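Uncharacterized protein (PDB 4Q34) is probably an esterase of the alpha/beta hydrolase family, although its substrate is not established. Local coordinates at residues A[150-162]-A[178-190]. Sequence-based numbering, arbitrary orientation. Where two conformers were deposited one is given.
Sequences TTDFEVYSDAYAA and GGPVGWNTLLKTR
Ser157 and Thr185 mark where helices 153-162 and 178-185 come together: their CA atoms are 4.7 Å apart, and the segment axes pass within 8.4 Å at a crossing angle of -62°. Val181 is the knob, seated in a hole formed by Phe153, Tyr156, Ser157 and Tyr160. Its CG1 lies 3.6 Å from CD2 of Tyr160, while CG2 meets Tyr156 at the ring edge, close to its plane, 3.9 Å from CD2. One turn before Ser157, the Phe153 ring lies against Pro180, its CE2 3.7 Å from Pro180 CB, and the Asn184 side chain crosses it at about a right angle, ND2 near CB and CD2, ring and amide planes 51° apart. ND2 donates to Pro180 O from above the carbonyl plane, while Asn184 N reaches that oxygen from the opposite face.

Helix 153-167 leads into strand 170-175 of the central sheet, and helix 178-185 follows that strand closely, consistent with the place where alpha/beta hydrolases carry the nucleophile elbow; the contact joins the helices preceding and following this strand in the chain. Tyr160 also meets Phe172 on the strand.

At the crossing itself, Ser157 carries OG between its backbone N and carbonyl carbon (chi1 62°), where it gives its hydrogen to Phe153 O at 2.6 Å and takes one from Lys188 NZ at 2.9 Å. The extended lysine chain runs past Ala161, its CB against the alanine methyl, before NZ reaches Asp158 in a short salt bridge, 2.5 Å to OD1, from above the carboxylate plane. An alanine in place of Lys188 would probably leave the Asp158 carboxylate without this positive mate and Ser157 OG without its donor. Thr185 fits its CG2 methyl against Tyr160 CB and the backbone of Ala161, its hydroxyl bonded to Val181 O one turn back.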
ATOM      1  N   THR A 150     -15.168   1.856 -10.324  1.00 22.68           N
ATOM      2  CA  THR A 150     -15.399   0.955 -11.455  1.00 23.60           C
ATOM      3  C   THR A 150     -14.107   0.691 -12.182  1.00 26.80           C
ATOM      4  O   THR A 150     -13.168   1.491 -12.116  1.00 23.44           O
ATOM      5  CB  THR A 150     -16.372   1.569 -12.501  1.00 27.83           C
ATOM      6  OG1 THR A 150     -15.858   2.826 -12.996  1.00 26.15           O
ATOM      7  CG2 THR A 150     -17.715   1.752 -11.893  1.00 29.46           C
ATOM      8  N   THR A 151     -14.059  -0.433 -12.892  1.00 23.16           N
ATOM      9  CA  THR A 151     -12.933  -0.756 -13.717  1.00 22.63           C
ATOM     10  C   THR A 151     -12.960   0.213 -14.893  1.00 25.02           C
ATOM     11  O   THR A 151     -13.998   0.336 -15.565  1.00 22.97           O
ATOM     12  CB  THR A 151     -13.073  -2.185 -14.240  1.00 25.67           C
ATOM     13  OG1 THR A 151     -13.091  -3.067 -13.117  1.00 29.28           O
ATOM     14  CG2 THR A 151     -11.946  -2.524 -15.147  1.00 22.63           C
ATOM     15  N   ASP A 152     -11.845   0.904 -15.142  1.00 22.42           N
ATOM     16  CA  ASP A 152     -11.739   1.836 -16.262  1.00 19.65           C
ATOM     17  C   ASP A 152     -10.289   1.831 -16.761  1.00 20.57           C
ATOM     18  O   ASP A 152      -9.451   2.432 -16.113  1.00 20.31           O
ATOM     19  CB  ASP A 152     -12.233   3.249 -15.837  1.00 19.96           C
ATOM     20  CG  ASP A 152     -12.297   4.207 -16.983  1.00 22.04           C
ATOM     21  OD1 ASP A 152     -11.514   4.035 -17.940  1.00 23.21           O
ATOM     22  OD2 ASP A 152     -13.165   5.129 -16.990  1.00 23.37           O
ATOM     23  N   PHE A 153     -10.033   1.179 -17.906  1.00 18.35           N
ATOM     24  CA  PHE A 153      -8.664   1.013 -18.431  1.00 19.81           C
ATOM     25  C   PHE A 153      -8.083   2.379 -18.867  1.00 19.22           C
ATOM     26  O   PHE A 153      -6.865   2.558 -18.854  1.00 18.18           O
ATOM     27  CB  PHE A 153      -8.600   0.041 -19.624  1.00 21.71           C
ATOM     28  CG  PHE A 153      -8.903  -1.390 -19.297  1.00 23.58           C
ATOM     29  CD1 PHE A 153      -8.896  -1.869 -17.980  1.00 25.55           C
ATOM     30  CD2 PHE A 153      -9.203  -2.294 -20.341  1.00 27.01           C
ATOM     31  CE1 PHE A 153      -9.175  -3.207 -17.693  1.00 29.05           C
ATOM     32  CE2 PHE A 153      -9.465  -3.638 -20.065  1.00 28.70           C
ATOM     33  CZ  PHE A 153      -9.445  -4.094 -18.729  1.00 27.34           C
ATOM     34  N   GLU A 154      -8.936   3.328 -19.220  1.00 20.08           N
ATOM     35  CA  GLU A 154      -8.461   4.662 -19.559  1.00 20.06           C
ATOM     36  C   GLU A 154      -7.865   5.336 -18.322  1.00 18.61           C
ATOM     37  O   GLU A 154      -6.730   5.871 -18.367  1.00 18.69           O
ATOM     38  CB  GLU A 154      -9.578   5.552 -20.128  1.00 21.31           C
ATOM     39  CG  GLU A 154      -9.123   6.987 -20.395  1.00 23.55           C
ATOM     40  CD  GLU A 154     -10.161   7.853 -21.075  1.00 31.80           C
ATOM     41  OE1 GLU A 154     -11.356   7.500 -20.974  1.00 31.49           O
ATOM     42  OE2 GLU A 154      -9.789   8.876 -21.720  1.00 26.14           O
ATOM     43  N   VAL A 155      -8.581   5.229 -17.199  1.00 18.42           N
ATOM     44  CA  VAL A 155      -8.153   5.835 -15.925  1.00 19.29           C
ATOM     45  C   VAL A 155      -6.859   5.137 -15.459  1.00 17.67           C
ATOM     46  O   VAL A 155      -5.911   5.764 -15.031  1.00 17.39           O
ATOM     47  CB  VAL A 155      -9.259   5.724 -14.862  1.00 20.85           C
ATOM     48  CG1 VAL A 155      -8.746   6.146 -13.496  1.00 19.16           C
ATOM     49  CG2 VAL A 155     -10.474   6.572 -15.244  1.00 21.48           C
ATOM     50  N   TYR A 156      -6.827   3.811 -15.586  1.00 16.78           N
ATOM     51  CA  TYR A 156      -5.671   3.046 -15.127  1.00 15.97           C
ATOM     52  C   TYR A 156      -4.461   3.360 -15.964  1.00 17.16           C
ATOM     53  O   TYR A 156      -3.362   3.658 -15.446  1.00 16.56           O
ATOM     54  CB  TYR A 156      -5.972   1.536 -15.176  1.00 17.14           C
ATOM     55  CG  TYR A 156      -7.099   0.983 -14.317  1.00 17.80           C
ATOM     56  CD1 TYR A 156      -7.672   1.703 -13.237  1.00 18.00           C
ATOM     57  CD2 TYR A 156      -7.545  -0.312 -14.525  1.00 18.98           C
ATOM     58  CE1 TYR A 156      -8.665   1.164 -12.459  1.00 18.60           C
ATOM     59  CE2 TYR A 156      -8.569  -0.847 -13.766  1.00 17.38           C
ATOM     60  CZ  TYR A 156      -9.114  -0.131 -12.728  1.00 18.77           C
ATOM     61  OH  TYR A 156     -10.072  -0.676 -11.916  1.00 18.75           O
ATOM     62  N   SER A 157      -4.633   3.310 -17.267  1.00 16.30           N
ATOM     63  CA  SER A 157      -3.497   3.510 -18.164  1.00 16.83           C
ATOM     64  C   SER A 157      -3.057   4.992 -18.156  1.00 17.16           C
ATOM     65  O   SER A 157      -1.890   5.311 -18.341  1.00 17.10           O
ATOM     66  CB  SER A 157      -3.813   3.010 -19.568  1.00 18.45           C
ATOM     67  OG  SER A 157      -4.891   3.709 -20.161  1.00 17.49           O
ATOM     68  N   ASP A 158      -3.979   5.922 -17.934  1.00 17.85           N
ATOM     69  CA  ASP A 158      -3.525   7.292 -17.790  1.00 17.57           C
ATOM     70  C   ASP A 158      -2.502   7.476 -16.659  1.00 16.52           C
ATOM     71  O   ASP A 158      -1.577   8.262 -16.773  1.00 17.60           O
ATOM     72  CB  ASP A 158      -4.692   8.268 -17.535  1.00 18.85           C
ATOM     73  CG  ASP A 158      -5.461   8.654 -18.800  1.00 21.09           C
ATOM     74  OD1 ASP A 158      -5.041   8.387 -19.922  1.00 22.76           O
ATOM     75  OD2 ASP A 158      -6.541   9.253 -18.625  1.00 23.53           O
ATOM     76  N   ALA A 159      -2.717   6.818 -15.546  1.00 16.54           N
ATOM     77  CA  ALA A 159      -1.817   6.990 -14.413  1.00 16.25           C
ATOM     78  C   ALA A 159      -0.482   6.325 -14.722  1.00 16.39           C
ATOM     79  O   ALA A 159       0.570   6.859 -14.411  1.00 16.39           O
ATOM     80  CB  ALA A 159      -2.429   6.469 -13.157  1.00 16.25           C
ATOM     81  N   TYR A 160      -0.493   5.163 -15.365  1.00 15.63           N
ATOM     82  CA  TYR A 160       0.783   4.545 -15.713  1.00 16.45           C
ATOM     83  C   TYR A 160       1.543   5.357 -16.776  1.00 15.36           C
ATOM     84  O   TYR A 160       2.773   5.455 -16.690  1.00 16.72           O
ATOM     85  CB  TYR A 160       0.628   3.109 -16.166  1.00 15.43           C
ATOM     86  CG  TYR A 160       0.412   2.135 -15.057  1.00 15.62           C
ATOM     87  CD1 TYR A 160       1.502   1.613 -14.336  1.00 17.12           C
ATOM     88  CD2 TYR A 160      -0.879   1.625 -14.755  1.00 15.36           C
ATOM     89  CE1 TYR A 160       1.335   0.684 -13.328  1.00 16.15           C
ATOM     90  CE2 TYR A 160      -1.057   0.678 -13.736  1.00 17.39           C
ATOM     91  CZ  TYR A 160       0.064   0.188 -13.042  1.00 16.49           C
ATOM     92  OH  TYR A 160      -0.086  -0.747 -12.024  1.00 17.64           O
ATOM     93  N   ALA A 161       0.827   5.991 -17.710  1.00 16.32           N
ATOM     94  CA  ALA A 161       1.490   6.891 -18.661  1.00 17.44           C
ATOM     95  C   ALA A 161       2.158   8.071 -17.947  1.00 17.25           C
ATOM     96  O   ALA A 161       3.288   8.450 -18.307  1.00 16.29           O
ATOM     97  CB  ALA A 161       0.533   7.382 -19.700  1.00 19.18           C
ATOM     98  N   ALA A 162       1.482   8.623 -16.944  1.00 17.46           N
ATOM     99  CA  ALA A 162       2.013   9.739 -16.150  1.00 19.13           C
ATOM    100  C   ALA A 162       3.280   9.283 -15.415  1.00 19.51           C
ATOM    101  O   ALA A 162       4.261  10.023 -15.337  1.00 19.15           O
ATOM    102  CB  ALA A 162       0.972  10.261 -15.170  1.00 20.01           C
ATOM    103  N   GLY A 178      -3.655  -6.304 -15.953  1.00 19.66           N
ATOM    104  CA  GLY A 178      -2.484  -5.463 -16.244  1.00 22.63           C
ATOM    105  C   GLY A 178      -2.084  -5.527 -17.726  1.00 21.96           C
ATOM    106  O   GLY A 178      -1.458  -4.609 -18.240  1.00 19.29           O
ATOM    107  N   GLY A 179      -2.416  -6.641 -18.396  1.00 19.72           N
ATOM    108  CA  GLY A 179      -2.203  -6.817 -19.842  1.00 18.04           C
ATOM    109  C   GLY A 179      -2.789  -5.667 -20.657  1.00 16.82           C
ATOM    110  O   GLY A 179      -2.015  -4.906 -21.248  1.00 19.59           O
ATOM    111  N   PRO A 180      -4.123  -5.535 -20.672  1.00 18.94           N
ATOM    112  CA  PRO A 180      -4.745  -4.432 -21.405  1.00 19.15           C
ATOM    113  C   PRO A 180      -4.429  -3.066 -20.820  1.00 18.12           C
ATOM    114  O   PRO A 180      -4.468  -2.083 -21.556  1.00 19.98           O
ATOM    115  CB  PRO A 180      -6.238  -4.745 -21.372  1.00 22.02           C
ATOM    116  CG  PRO A 180      -6.393  -5.795 -20.337  1.00 21.49           C
ATOM    117  CD  PRO A 180      -5.123  -6.559 -20.313  1.00 19.66           C
ATOM    118  N   VAL A 181      -4.110  -2.981 -19.538  1.00 17.70           N
ATOM    119  CA  VAL A 181      -3.602  -1.708 -19.026  1.00 17.14           C
ATOM    120  C   VAL A 181      -2.320  -1.356 -19.786  1.00 16.38           C
ATOM    121  O   VAL A 181      -2.168  -0.258 -20.249  1.00 18.64           O
ATOM    122  CB  VAL A 181      -3.425  -1.696 -17.504  1.00 17.15           C
ATOM    123  CG1 VAL A 181      -2.738  -0.438 -17.046  1.00 20.25           C
ATOM    124  CG2 VAL A 181      -4.787  -1.862 -16.826  1.00 17.07           C
ATOM    125  N   GLY A 182      -1.410  -2.325 -19.888  1.00 16.22           N
ATOM    126  CA  GLY A 182      -0.200  -2.216 -20.671  1.00 16.49           C
ATOM    127  C   GLY A 182      -0.455  -1.837 -22.122  1.00 16.05           C
ATOM    128  O   GLY A 182       0.174  -0.897 -22.654  1.00 17.38           O
ATOM    129  N   TRP A 183      -1.408  -2.515 -22.770  1.00 18.04           N
ATOM    130  CA  TRP A 183      -1.650  -2.273 -24.186  1.00 16.78           C
ATOM    131  C   TRP A 183      -2.164  -0.844 -24.386  1.00 18.74           C
ATOM    132  O   TRP A 183      -1.791  -0.197 -25.362  1.00 20.57           O
ATOM    133  CB  TRP A 183      -2.590  -3.282 -24.853  1.00 17.79           C
ATOM    134  CG  TRP A 183      -2.361  -4.716 -24.545  1.00 16.52           C
ATOM    135  CD1 TRP A 183      -3.325  -5.629 -24.317  1.00 19.36           C
ATOM    136  CD2 TRP A 183      -1.109  -5.423 -24.439  1.00 16.93           C
ATOM    137  NE1 TRP A 183      -2.780  -6.861 -24.060  1.00 17.92           N
ATOM    138  CE2 TRP A 183      -1.415  -6.754 -24.112  1.00 17.52           C
ATOM    139  CE3 TRP A 183       0.236  -5.060 -24.532  1.00 17.64           C
ATOM    140  CZ2 TRP A 183      -0.435  -7.727 -23.903  1.00 19.69           C
ATOM    141  CZ3 TRP A 183       1.205  -6.033 -24.363  1.00 18.81           C
ATOM    142  CH2 TRP A 183       0.870  -7.345 -24.019  1.00 20.08           C
ATOM    143  N   ASN A 184      -2.958  -0.354 -23.442  1.00 17.87           N
ATOM    144  CA  ASN A 184      -3.470   1.010 -23.482  1.00 17.71           C
ATOM    145  C   ASN A 184      -2.371   2.063 -23.195  1.00 17.86           C
ATOM    146  O   ASN A 184      -2.316   3.123 -23.844  1.00 19.55           O
ATOM    147  CB  ASN A 184      -4.655   1.170 -22.507  1.00 21.08           C
ATOM    148  CG  ASN A 184      -5.972   0.697 -23.096  1.00 23.20           C
ATOM    149  OD1 ASN A 184      -6.577   1.402 -23.869  1.00 30.33           O
ATOM    150  ND2 ASN A 184      -6.387  -0.517 -22.784  1.00 22.19           N
ATOM    151  N   THR A 185      -1.535   1.769 -22.216  1.00 17.45           N
ATOM    152  CA  THR A 185      -0.517   2.709 -21.770  1.00 16.93           C
ATOM    153  C   THR A 185       0.488   2.960 -22.914  1.00 17.62           C
ATOM    154  O   THR A 185       0.989   4.098 -23.075  1.00 16.31           O
ATOM    155  CB  THR A 185       0.188   2.194 -20.527  1.00 19.14           C
ATOM    156  OG1 THR A 185      -0.763   1.849 -19.526  1.00 17.62           O
ATOM    157  CG2 THR A 185       1.137   3.252 -19.954  1.00 18.51           C
ATOM    158  N   LEU A 186       0.783   1.936 -23.718  1.00 16.88           N
ATOM    159  CA  LEU A 186       1.709   2.070 -24.821  1.00 17.57           C
ATOM    160  C   LEU A 186       1.323   3.210 -25.793  1.00 19.40           C
ATOM    161  O   LEU A 186       2.185   3.875 -26.379  1.00 21.14           O
ATOM    162  CB  LEU A 186       1.858   0.719 -25.562  1.00 18.95           C
ATOM    163  CG  LEU A 186       2.936   0.663 -26.657  1.00 18.81           C
ATOM    164  CD1 LEU A 186       4.328   0.730 -26.041  1.00 22.11           C
ATOM    165  CD2 LEU A 186       2.833  -0.610 -27.494  1.00 20.31           C
ATOM    166  N   LEU A 187       0.020   3.459 -25.933  1.00 17.32           N
ATOM    167  CA  LEU A 187      -0.517   4.423 -26.856  1.00 18.98           C
ATOM    168  C   LEU A 187      -0.488   5.824 -26.281  1.00 19.76           C
ATOM    169  O   LEU A 187      -0.912   6.773 -26.948  1.00 20.00           O
ATOM    170  CB  LEU A 187      -1.978   4.068 -27.151  1.00 17.66           C
ATOM    171  CG  LEU A 187      -2.196   2.631 -27.666  1.00 19.42           C
ATOM    172  CD1 LEU A 187      -3.679   2.485 -27.956  1.00 19.61           C
ATOM    173  CD2 LEU A 187      -1.385   2.376 -28.921  1.00 19.27           C
ATOM    174  N   LYS A 188       0.018   5.965 -25.050  1.00 21.59           N
ATOM    175  CA  LYS A 188      -0.061   7.210 -24.276  1.00 22.58           C
ATOM    176  C   LYS A 188       1.247   7.776 -23.793  1.00 22.53           C
ATOM    177  O   LYS A 188       1.250   8.814 -23.142  1.00 23.04           O
ATOM    178  CB  LYS A 188      -0.874   6.967 -22.992  1.00 25.56           C
ATOM    179  CG  LYS A 188      -2.278   6.607 -23.269  1.00 26.80           C
ATOM    180  CD  LYS A 188      -3.046   6.453 -21.976  1.00 23.78           C
ATOM    181  CE  LYS A 188      -4.461   6.276 -22.402  1.00 25.36           C
ATOM    182  NZ  LYS A 188      -5.417   6.278 -21.300  1.00 21.86           N
ATOM    183  N   THR A 189       2.342   7.089 -24.070  1.00 20.65           N
ATOM    184  CA  THR A 189       3.649   7.533 -23.633  1.00 20.17           C
ATOM    185  C   THR A 189       4.676   7.057 -24.640  1.00 22.15           C
ATOM    186  O   THR A 189       4.475   6.029 -25.285  1.00 23.25           O
ATOM    187  CB  THR A 189       3.969   7.022 -22.221  1.00 19.36           C
ATOM    188  OG1 THR A 189       5.268   7.492 -21.834  1.00 19.88           O
ATOM    189  CG2 THR A 189       4.033   5.504 -22.158  1.00 18.77           C
ATOM    190  N   ARG A 190       5.754   7.837 -24.780  0.50 20.74           N
ATOM    191  CA  ARG A 190       6.940   7.469 -25.542  0.50 22.81           C
ATOM    192  C   ARG A 190       7.915   6.615 -24.748  0.50 19.48           C
ATOM    193  O   ARG A 190       8.804   5.987 -25.321  0.50 20.16           O
ATOM    194  CB  ARG A 190       7.673   8.742 -26.006  0.50 24.55           C
ATOM    195  CG  ARG A 190       7.006   9.474 -27.156  0.50 29.89           C
ATOM    196  CD  ARG A 190       7.343   8.871 -28.521  0.50 33.30           C
ATOM    197  NE  ARG A 190       8.684   9.228 -28.976  0.50 33.67           N
ATOM    198  CZ  ARG A 190       9.231   8.759 -30.092  0.50 36.99           C
ATOM    199  NH1 ARG A 190       8.550   7.922 -30.862  0.50 38.12           N
ATOM    200  NH2 ARG A 190      10.450   9.130 -30.436  0.50 39.74           N
TER